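Local coordinates for protein dextranase (Pseudarthrobacter oxydans, PDB 6NZS) that hydrolyses internal alpha-1,6-glucosidic linkages of dextran, at residues Tyr69-Ser78 and Val361-Asp369; Arg176-Asn184 and Val433-Lys441. One frame throughout, in Å; residues are numbered along the deposited sequence.

Contact 1 of 2, residues Tyr69-Ser78 and Val361-Asp369; sequences YTKEDGAEFS and VGSWYWQTD
W366 lays one face of its indole against the turn at G74, whose CA sits over the five-membered ring. Glycine suits position 74, since a CB would collide with W366 CG and the phi of 91° would strain a larger residue. The six-membered ring runs on to E72, with W366 CH2 3.6 Å from E72 OE1; the other oxygen, OE2, pairs with K167. The backbone also joins here: W366 N donates to D73 O (2.8 Å, 159°). With an alanine in place of W366, the backbone of G74 would probably lose its aromatic cover and a gap would open beside E72. Next along, Y365 presents its edge to D73, CE1 lying 3.5 Å from OD2, while S78 CB packs 3.5 Å from W364 CE3. A second shell fixes D73. Its CG lies between its own N and carbonyl carbon (chi1 59°), which turns OD1 back to accept from A75 N in an Asx turn; OD2 takes Y69 OH (2.6 Å) on its anti lone pair. A water joins Y69 OH to Y365 OH, and E76 holds D73 N and G74 N. The D73 carboxylate, buried but also salt-bridged to R61, probably stays charged and stiffens the turn that the solenoid loop rests on.

Contact 2 of 2, residues Arg176-Asn184 and Val433-Lys441; sequences RAIHTEPRN and VIHNRMYWK
H179 and H435 meet rim to rim, their imidazole planes almost perpendicular (88°), and each ring turns a nitrogen to the other's edge: H179 NE2 lies 2.8 Å from H435 ND1, and either could be the donor. H179 reaches across because its CG stands anti to the backbone N (chi1 -163°), which also sets one ring face over the N436 backbone; N436 O approaches that face, 3.0 Å from H179 CG, and N436 N lies over the ring centre. H435 in turn has E181 CB over one face, 3.8 Å from the ring centroid, while its NE2 bonds E149. Beyond that methylene the extended E181 side chain carries its carboxylate to R437, whose NH1 meets the syn lone pair of OE2 at 2.7 Å. The carboxylate and guanidinium planes are 72° apart, so this is a single-pronged salt bridge; Y155 also bonds OE2, and E409 takes R437 NH2. At the far end, beside a classic beta bulge at I178 and H179, I178 CD1 packs on Y439 CB (3.8 Å), and a water donates to both I178 O and M438 O. Histidine suits the centre because it can donate or accept; one of the two facing nitrogens must lack a proton, and the nearby carboxylates of E149 and E181 would probably influence how protons are shared across this buried seam.

In the fold
From the N terminus the chain first lays down 69-78, then 176-184, both within the family's N-terminal Ig-like domain, before it winds through the solenoid. There 361-369, the loop between strands 351-361 and 371-372, returns to 69-78 and closes contact 1; later 433-441, running off the end of strand 423-435, returns to 176-184 and closes contact 2. The segments alternate, so the two closures cross. Both bind the Ig-like domain to the parallel beta-helix characteristic of glycosyl hydrolase family 49, at different coils. Their centres lie 16 Å apart, and they touch where F77 CD2 packs 4.0 Å from R437 NE, making them neighbouring parts of one interdomain interface.

Contact 1 of 2, residues Tyr69-Ser78 and Val361-Asp369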
loop_
_atom_site.group_PDB
_atom_site.type_symbol
_atom_site.label_atom_id
_atom_site.label_comp_id
_atom_site.label_asym_id
_atom_site.label_seq_id
_atom_site.Cartn_x
_atom_site.Cartn_y
_atom_site.Cartn_z
ATOM N N TYR A 69 -23.338 2.013 -11.974
ATOM C CA TYR A 69 -22.383 1.996 -13.071
ATOM C C TYR A 69 -22.213 0.571 -13.577
ATOM O O TYR A 69 -22.515 -0.403 -12.879
ATOM C CB TYR A 69 -21.028 2.598 -12.668
ATOM C CG TYR A 69 -20.252 1.806 -11.632
ATOM C CD1 TYR A 69 -20.538 1.936 -10.283
ATOM C CD2 TYR A 69 -19.218 0.954 -12.010
ATOM C CE1 TYR A 69 -19.823 1.226 -9.327
ATOM C CE2 TYR A 69 -18.501 0.234 -11.060
ATOM C CZ TYR A 69 -18.810 0.383 -9.725
ATOM O OH TYR A 69 -18.106 -0.319 -8.769
ATOM N N THR A 70 -21.725 0.466 -14.815
ATOM C CA THR A 70 -21.370 -0.813 -15.406
ATOM C C THR A 70 -19.924 -0.883 -15.871
ATOM O O THR A 70 -19.447 -1.983 -16.176
ATOM C CB THR A 70 -22.291 -1.144 -16.594
ATOM O OG1 THR A 70 -22.144 -0.140 -17.607
ATOM C CG2 THR A 70 -23.741 -1.203 -16.149
ATOM N N LYS A 71 -19.211 0.243 -15.911
ATOM C CA LYS A 71 -17.838 0.259 -16.390
ATOM C C LYS A 71 -16.941 -0.568 -15.472
ATOM O O LYS A 71 -17.307 -0.914 -14.347
ATOM C CB LYS A 71 -17.311 1.694 -16.438
ATOM C CG LYS A 71 -17.134 2.336 -15.071
ATOM C CD LYS A 71 -16.493 3.712 -15.178
ATOM C CE LYS A 71 -16.414 4.375 -13.810
ATOM N NZ LYS A 71 -15.853 5.755 -13.893
ATOM N N GLU A 72 -15.747 -0.878 -15.967
ATOM C CA GLU A 72 -14.780 -1.595 -15.150
ATOM C C GLU A 72 -14.333 -0.716 -13.991
ATOM O O GLU A 72 -14.149 0.495 -14.140
ATOM C CB GLU A 72 -13.572 -2.004 -15.989
ATOM C CG GLU A 72 -13.843 -3.163 -16.938
ATOM C CD GLU A 72 -12.580 -3.668 -17.603
ATOM O OE1 GLU A 72 -11.747 -2.831 -18.009
ATOM O OE2 GLU A 72 -12.416 -4.902 -17.715
ATOM N N ASP A 73 -14.171 -1.332 -12.819
ATOM C CA ASP A 73 -13.677 -0.618 -11.653
ATOM C C ASP A 73 -12.354 -1.160 -11.126
ATOM O O ASP A 73 -11.865 -0.657 -10.109
ATOM C CB ASP A 73 -14.735 -0.567 -10.534
ATOM C CG ASP A 73 -15.185 -1.947 -10.066
ATOM O OD1 ASP A 73 -14.451 -2.937 -10.267
ATOM O OD2 ASP A 73 -16.290 -2.038 -9.488
ATOM N N GLY A 74 -11.758 -2.147 -11.796
ATOM C CA GLY A 74 -10.492 -2.713 -11.375
ATOM C C GLY A 74 -10.594 -3.901 -10.443
ATOM O O GLY A 74 -9.588 -4.594 -10.243
ATOM N N ALA A 75 -11.771 -4.164 -9.880
ATOM C CA ALA A 75 -11.972 -5.299 -8.993
ATOM C C ALA A 75 -12.509 -6.523 -9.712
ATOM O O ALA A 75 -12.865 -7.502 -9.051
ATOM C CB ALA A 75 -12.912 -4.912 -7.847
ATOM N N GLU A 76 -12.546 -6.504 -11.047
ATOM C CA GLU A 76 -13.168 -7.599 -11.787
ATOM C C GLU A 76 -12.460 -8.926 -11.539
ATOM O O GLU A 76 -13.102 -9.918 -11.177
ATOM C CB GLU A 76 -13.215 -7.272 -13.277
ATOM C CG GLU A 76 -14.308 -6.278 -13.660
ATOM C CD GLU A 76 -13.982 -4.838 -13.284
ATOM O OE1 GLU A 76 -12.785 -4.492 -13.160
ATOM O OE2 GLU A 76 -14.932 -4.052 -13.114
ATOM N N PHE A 77 -11.138 -8.978 -11.747
ATOM C CA PHE A 77 -10.441 -10.250 -11.563
ATOM C C PHE A 77 -10.521 -10.715 -10.118
ATOM O O PHE A 77 -10.819 -11.882 -9.844
ATOM C CB PHE A 77 -8.974 -10.170 -11.981
ATOM C CG PHE A 77 -8.208 -11.436 -11.667
ATOM C CD1 PHE A 77 -8.480 -12.605 -12.362
ATOM C CD2 PHE A 77 -7.246 -11.471 -10.660
ATOM C CE1 PHE A 77 -7.803 -13.782 -12.079
ATOM C CE2 PHE A 77 -6.561 -12.654 -10.375
ATOM C CZ PHE A 77 -6.840 -13.805 -11.082
ATOM N N SER A 78 -10.246 -9.815 -9.172
ATOM C CA SER A 78 -10.248 -10.229 -7.772
ATOM C C SER A 78 -11.616 -10.762 -7.353
ATOM O O SER A 78 -11.709 -11.780 -6.659
ATOM C CB SER A 78 -9.810 -9.075 -6.881
ATOM O OG SER A 78 -10.722 -8.000 -6.941
ATOM N N VAL A 361 -5.082 -1.984 3.409
ATOM C CA VAL A 361 -5.480 -3.343 3.050
ATOM C C VAL A 361 -6.762 -3.299 2.227
ATOM O O VAL A 361 -7.538 -2.344 2.297
ATOM C CB VAL A 361 -5.687 -4.261 4.281
ATOM C CG1 VAL A 361 -4.406 -4.369 5.088
ATOM C CG2 VAL A 361 -6.817 -3.754 5.167
ATOM N N GLY A 362 -6.992 -4.359 1.460
ATOM C CA GLY A 362 -8.248 -4.450 0.723
ATOM C C GLY A 362 -8.425 -3.410 -0.365
ATOM O O GLY A 362 -9.538 -2.897 -0.557
ATOM N N SER A 363 -7.369 -3.122 -1.118
ATOM C CA SER A 363 -7.406 -2.089 -2.156
ATOM C C SER A 363 -7.783 -2.711 -3.505
ATOM O O SER A 363 -6.988 -2.806 -4.443
ATOM C CB SER A 363 -6.070 -1.361 -2.217
ATOM O OG SER A 363 -5.837 -0.638 -1.018
ATOM N N TRP A 364 -9.049 -3.130 -3.597
ATOM C CA TRP A 364 -9.493 -3.901 -4.756
ATOM C C TRP A 364 -9.746 -3.040 -5.989
ATOM O O TRP A 364 -9.436 -3.463 -7.107
ATOM C CB TRP A 364 -10.754 -4.683 -4.394
ATOM C CG TRP A 364 -10.595 -5.508 -3.155
ATOM C CD1 TRP A 364 -11.138 -5.257 -1.921
ATOM C CD2 TRP A 364 -9.840 -6.718 -3.024
ATOM N NE1 TRP A 364 -10.774 -6.242 -1.036
ATOM C CE2 TRP A 364 -9.978 -7.151 -1.683
ATOM C CE3 TRP A 364 -9.072 -7.483 -3.906
ATOM C CZ2 TRP A 364 -9.366 -8.313 -1.205
ATOM C CZ3 TRP A 364 -8.458 -8.642 -3.434
ATOM C CH2 TRP A 364 -8.610 -9.043 -2.094
ATOM N N TYR A 365 -10.335 -1.858 -5.808
ATOM C CA TYR A 365 -10.672 -0.995 -6.932
ATOM C C TYR A 365 -9.414 -0.354 -7.512
ATOM O O TYR A 365 -8.412 -0.172 -6.821
ATOM C CB TYR A 365 -11.579 0.143 -6.447
ATOM C CG TYR A 365 -12.949 -0.261 -5.952
ATOM C CD1 TYR A 365 -13.811 -1.021 -6.746
ATOM C CD2 TYR A 365 -13.387 0.128 -4.688
ATOM C CE1 TYR A 365 -15.068 -1.376 -6.286
ATOM C CE2 TYR A 365 -14.643 -0.221 -4.220
ATOM C CZ TYR A 365 -15.478 -0.979 -5.022
ATOM O OH TYR A 365 -16.732 -1.332 -4.554
ATOM N N TRP A 366 -9.484 0.017 -8.795
ATOM C CA TRP A 366 -8.526 0.973 -9.330
ATOM C C TRP A 366 -8.598 2.267 -8.523
ATOM O O TRP A 366 -9.558 2.527 -7.792
ATOM C CB TRP A 366 -8.886 1.330 -10.777
ATOM C CG TRP A 366 -8.592 0.269 -11.780
ATOM C CD1 TRP A 366 -7.640 -0.706 -11.692
ATOM C CD2 TRP A 366 -9.264 0.060 -13.031
ATOM N NE1 TRP A 366 -7.673 -1.504 -12.812
ATOM C CE2 TRP A 366 -8.660 -1.053 -13.651
ATOM C CE3 TRP A 366 -10.321 0.704 -13.682
ATOM C CZ2 TRP A 366 -9.079 -1.543 -14.893
ATOM C CZ3 TRP A 366 -10.731 0.219 -14.929
ATOM C CH2 TRP A 366 -10.110 -0.892 -15.513
ATOM N N GLN A 367 -7.573 3.104 -8.689
ATOM C CA GLN A 367 -7.510 4.428 -8.077
ATOM C C GLN A 367 -7.446 4.365 -6.557
ATOM O O GLN A 367 -7.764 5.341 -5.870
ATOM C CB GLN A 367 -8.638 5.349 -8.570
ATOM C CG GLN A 367 -8.764 5.357 -10.095
ATOM C CD GLN A 367 -9.781 6.359 -10.601
ATOM O OE1 GLN A 367 -10.954 6.035 -10.786
ATOM N NE2 GLN A 367 -9.334 7.588 -10.819
ATOM N N THR A 368 -7.018 3.225 -6.012
ATOM C CA THR A 368 -6.787 3.091 -4.577
ATOM C C THR A 368 -5.324 3.398 -4.258
ATOM O O THR A 368 -4.600 2.602 -3.676
ATOM C CB THR A 368 -7.219 1.710 -4.098
ATOM O OG1 THR A 368 -6.662 0.698 -4.954
ATOM C CG2 THR A 368 -8.735 1.622 -4.141
ATOM N N ASP A 369 -4.917 4.603 -4.658
ATOM C CA ASP A 369 -3.537 5.055 -4.516
ATOM C C ASP A 369 -3.077 4.936 -3.072
ATOM O O ASP A 369 -3.836 5.224 -2.136
ATOM C CB ASP A 369 -3.428 6.545 -4.872
ATOM C CG ASP A 369 -3.812 6.878 -6.319
ATOM O OD1 ASP A 369 -4.496 6.083 -7.007
ATOM O OD2 ASP A 369 -3.433 7.993 -6.765
HETATM O O HOH W 1 -18.664 -0.169 -6.097
#

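Contact 2 of 2, residues Arg176-Asn184 and Val433-Lys441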
loop_
_atom_site.group_PDB
_atom_site.type_symbol
_atom_site.label_atom_id
_atom_site.label_comp_id
_atom_site.label_asym_id
_atom_site.label_seq_id
_atom_site.Cartn_x
_atom_site.Cartn_y
_atom_site.Cartn_z
ATOM N N ARG A 176 -0.396 -17.078 -20.094
ATOM C CA ARG A 176 0.924 -16.689 -19.601
ATOM C C ARG A 176 0.865 -16.455 -18.097
ATOM O O ARG A 176 0.060 -15.650 -17.627
ATOM C CB ARG A 176 1.399 -15.399 -20.277
ATOM C CG ARG A 176 1.342 -15.435 -21.783
ATOM C CD ARG A 176 2.272 -16.478 -22.384
ATOM N NE ARG A 176 2.265 -16.307 -23.834
ATOM C CZ ARG A 176 3.007 -15.408 -24.476
ATOM N NH1 ARG A 176 3.854 -14.624 -23.813
ATOM N NH2 ARG A 176 2.912 -15.295 -25.798
ATOM N N ALA A 177 1.745 -17.120 -17.351
ATOM C CA ALA A 177 1.781 -16.935 -15.900
ATOM C C ALA A 177 2.189 -15.510 -15.548
ATOM O O ALA A 177 3.143 -14.963 -16.112
ATOM C CB ALA A 177 2.755 -17.928 -15.266
ATOM N N ILE A 178 1.456 -14.908 -14.617
ATOM C CA ILE A 178 1.727 -13.557 -14.137
ATOM C C ILE A 178 2.303 -13.568 -12.721
ATOM O O ILE A 178 3.319 -12.919 -12.453
ATOM C CB ILE A 178 0.459 -12.674 -14.234
ATOM C CG1 ILE A 178 0.070 -12.451 -15.706
ATOM C CG2 ILE A 178 0.644 -11.348 -13.499
ATOM C CD1 ILE A 178 1.173 -11.836 -16.581
ATOM N N HIS A 179 1.677 -14.307 -11.804
ATOM C CA HIS A 179 2.153 -14.309 -10.428
ATOM C C HIS A 179 1.437 -15.397 -9.644
ATOM O O HIS A 179 0.280 -15.712 -9.927
ATOM C CB HIS A 179 1.904 -12.946 -9.764
ATOM C CG HIS A 179 2.706 -12.741 -8.520
ATOM N ND1 HIS A 179 4.026 -12.336 -8.546
ATOM C CD2 HIS A 179 2.390 -12.913 -7.215
ATOM C CE1 HIS A 179 4.484 -12.263 -7.306
ATOM N NE2 HIS A 179 3.512 -12.606 -6.481
ATOM N N THR A 180 2.129 -15.955 -8.650
ATOM C CA THR A 180 1.582 -16.979 -7.766
ATOM C C THR A 180 1.494 -16.429 -6.347
ATOM O O THR A 180 2.472 -15.880 -5.828
ATOM C CB THR A 180 2.469 -18.223 -7.807
ATOM O OG1 THR A 180 2.421 -18.780 -9.126
ATOM C CG2 THR A 180 1.987 -19.273 -6.811
ATOM N N GLU A 181 0.328 -16.555 -5.722
ATOM C CA GLU A 181 0.114 -15.961 -4.407
ATOM C C GLU A 181 -1.063 -16.671 -3.745
ATOM O O GLU A 181 -1.807 -17.413 -4.411
ATOM C CB GLU A 181 -0.166 -14.455 -4.523
ATOM C CG GLU A 181 -1.538 -14.194 -5.154
ATOM C CD GLU A 181 -1.837 -12.743 -5.495
ATOM O OE1 GLU A 181 -1.037 -11.852 -5.160
ATOM O OE2 GLU A 181 -2.893 -12.497 -6.113
ATOM N N PRO A 182 -1.259 -16.478 -2.436
ATOM C CA PRO A 182 -2.460 -17.035 -1.792
ATOM C C PRO A 182 -3.725 -16.431 -2.388
ATOM O O PRO A 182 -3.821 -15.218 -2.583
ATOM C CB PRO A 182 -2.292 -16.628 -0.318
ATOM C CG PRO A 182 -0.799 -16.473 -0.154
ATOM C CD PRO A 182 -0.328 -15.889 -1.449
ATOM N N ARG A 183 -4.708 -17.292 -2.674
ATOM C CA ARG A 183 -6.023 -16.788 -3.073
ATOM C C ARG A 183 -6.667 -16.021 -1.929
ATOM O O ARG A 183 -7.246 -14.944 -2.133
ATOM C CB ARG A 183 -6.928 -17.953 -3.468
ATOM C CG ARG A 183 -8.273 -17.502 -4.033
ATOM C CD ARG A 183 -9.206 -18.663 -4.412
ATOM N NE ARG A 183 -8.570 -19.689 -5.248
ATOM C CZ ARG A 183 -8.637 -19.755 -6.578
ATOM N NH1 ARG A 183 -9.304 -18.849 -7.287
ATOM N NH2 ARG A 183 -8.023 -20.744 -7.213
ATOM N N ASN A 184 -6.581 -16.577 -0.724
ATOM C CA ASN A 184 -7.069 -15.943 0.490
ATOM C C ASN A 184 -5.823 -15.568 1.282
ATOM O O ASN A 184 -5.182 -16.425 1.898
ATOM C CB ASN A 184 -7.982 -16.908 1.238
ATOM C CG ASN A 184 -9.181 -17.299 0.411
ATOM O OD1 ASN A 184 -10.054 -16.476 0.145
ATOM N ND2 ASN A 184 -9.218 -18.551 -0.032
ATOM N N VAL A 433 8.442 -5.734 -2.228
ATOM C CA VAL A 433 7.211 -5.956 -2.971
ATOM C C VAL A 433 6.984 -7.462 -2.945
ATOM O O VAL A 433 7.570 -8.207 -3.732
ATOM C CB VAL A 433 7.319 -5.415 -4.397
ATOM C CG1 VAL A 433 5.975 -5.493 -5.127
ATOM C CG2 VAL A 433 7.830 -3.953 -4.376
ATOM N N ILE A 434 6.167 -7.917 -1.990
ATOM C CA ILE A 434 6.048 -9.350 -1.748
ATOM C C ILE A 434 5.224 -10.037 -2.826
ATOM O O ILE A 434 5.409 -11.233 -3.075
ATOM C CB ILE A 434 5.528 -9.670 -0.328
ATOM C CG1 ILE A 434 4.191 -8.984 -0.032
ATOM C CG2 ILE A 434 6.586 -9.334 0.736
ATOM C CD1 ILE A 434 3.496 -9.570 1.219
ATOM N N HIS A 435 4.293 -9.311 -3.448
ATOM C CA HIS A 435 3.487 -9.832 -4.540
ATOM C C HIS A 435 3.148 -8.684 -5.465
ATOM O O HIS A 435 3.162 -7.518 -5.067
ATOM C CB HIS A 435 2.185 -10.449 -4.021
ATOM C CG HIS A 435 2.405 -11.689 -3.220
ATOM N ND1 HIS A 435 2.919 -12.838 -3.778
ATOM C CD2 HIS A 435 2.217 -11.955 -1.905
ATOM C CE1 HIS A 435 3.030 -13.768 -2.845
ATOM N NE2 HIS A 435 2.608 -13.255 -1.700
ATOM N N ASN A 436 2.812 -9.035 -6.703
ATOM C CA ASN A 436 2.297 -8.053 -7.647
ATOM C C ASN A 436 1.574 -8.803 -8.749
ATOM O O ASN A 436 1.918 -9.944 -9.059
ATOM C CB ASN A 436 3.419 -7.192 -8.245
ATOM C CG ASN A 436 4.210 -7.930 -9.303
ATOM O OD1 ASN A 436 3.955 -7.777 -10.504
ATOM N ND2 ASN A 436 5.159 -8.756 -8.872
ATOM N N ARG A 437 0.587 -8.142 -9.359
ATOM C CA ARG A 437 -0.147 -8.715 -10.478
ATOM C C ARG A 437 -0.069 -7.799 -11.692
ATOM O O ARG A 437 -1.026 -7.671 -12.458
ATOM C CB ARG A 437 -1.597 -9.033 -10.108
ATOM C CG ARG A 437 -1.750 -10.247 -9.179
ATOM C CD ARG A 437 -3.194 -10.766 -9.140
ATOM N NE ARG A 437 -4.145 -9.737 -8.730
ATOM C CZ ARG A 437 -4.416 -9.407 -7.474
ATOM N NH1 ARG A 437 -3.816 -10.028 -6.463
ATOM N NH2 ARG A 437 -5.297 -8.441 -7.225
ATOM N N MET A 438 1.078 -7.150 -11.883
ATOM C CA MET A 438 1.253 -6.259 -13.026
ATOM C C MET A 438 1.412 -7.104 -14.287
ATOM O O MET A 438 2.348 -7.902 -14.400
ATOM C CB MET A 438 2.448 -5.335 -12.796
ATOM C CG MET A 438 2.238 -4.399 -11.593
ATOM S SD MET A 438 3.502 -3.114 -11.381
ATOM C CE MET A 438 4.938 -4.122 -11.054
ATOM N N TYR A 439 0.477 -6.960 -15.226
ATOM C CA TYR A 439 0.253 -8.022 -16.202
ATOM C C TYR A 439 0.197 -7.595 -17.661
ATOM O O TYR A 439 0.059 -8.468 -18.515
ATOM C CB TYR A 439 -1.050 -8.781 -15.891
ATOM C CG TYR A 439 -2.339 -7.991 -16.122
ATOM C CD1 TYR A 439 -2.986 -8.001 -17.358
ATOM C CD2 TYR A 439 -2.923 -7.260 -15.094
ATOM C CE1 TYR A 439 -4.163 -7.292 -17.559
ATOM C CE2 TYR A 439 -4.103 -6.556 -15.288
ATOM C CZ TYR A 439 -4.716 -6.582 -16.520
ATOM O OH TYR A 439 -5.888 -5.888 -16.709
ATOM N N TRP A 440 0.294 -6.306 -17.971
ATOM C CA TRP A 440 -0.135 -5.807 -19.278
ATOM C C TRP A 440 0.638 -6.439 -20.432
ATOM O O TRP A 440 1.873 -6.496 -20.427
ATOM C CB TRP A 440 0.060 -4.296 -19.336
ATOM C CG TRP A 440 -0.568 -3.525 -18.226
ATOM C CD1 TRP A 440 0.083 -2.796 -17.269
ATOM C CD2 TRP A 440 -1.968 -3.354 -17.977
ATOM N NE1 TRP A 440 -0.824 -2.196 -16.437
ATOM C CE2 TRP A 440 -2.091 -2.512 -16.854
ATOM C CE3 TRP A 440 -3.131 -3.822 -18.604
ATOM C CZ2 TRP A 440 -3.324 -2.143 -16.327
ATOM C CZ3 TRP A 440 -4.359 -3.457 -18.079
ATOM C CH2 TRP A 440 -4.447 -2.622 -16.951
ATOM N N LYS A 441 -0.110 -6.879 -21.447
ATOM C CA LYS A 441 0.501 -7.365 -22.677
ATOM C C LYS A 441 1.089 -6.213 -23.483
ATOM O O LYS A 441 2.187 -6.333 -24.045
ATOM C CB LYS A 441 -0.579 -8.099 -23.477
ATOM C CG LYS A 441 -0.252 -8.494 -24.908
ATOM C CD LYS A 441 -1.498 -9.138 -25.517
ATOM C CE LYS A 441 -1.427 -9.261 -27.029
ATOM N NZ LYS A 441 -2.653 -9.903 -27.588
HETATM O O HOH W 2 3.975 -10.220 -13.091
#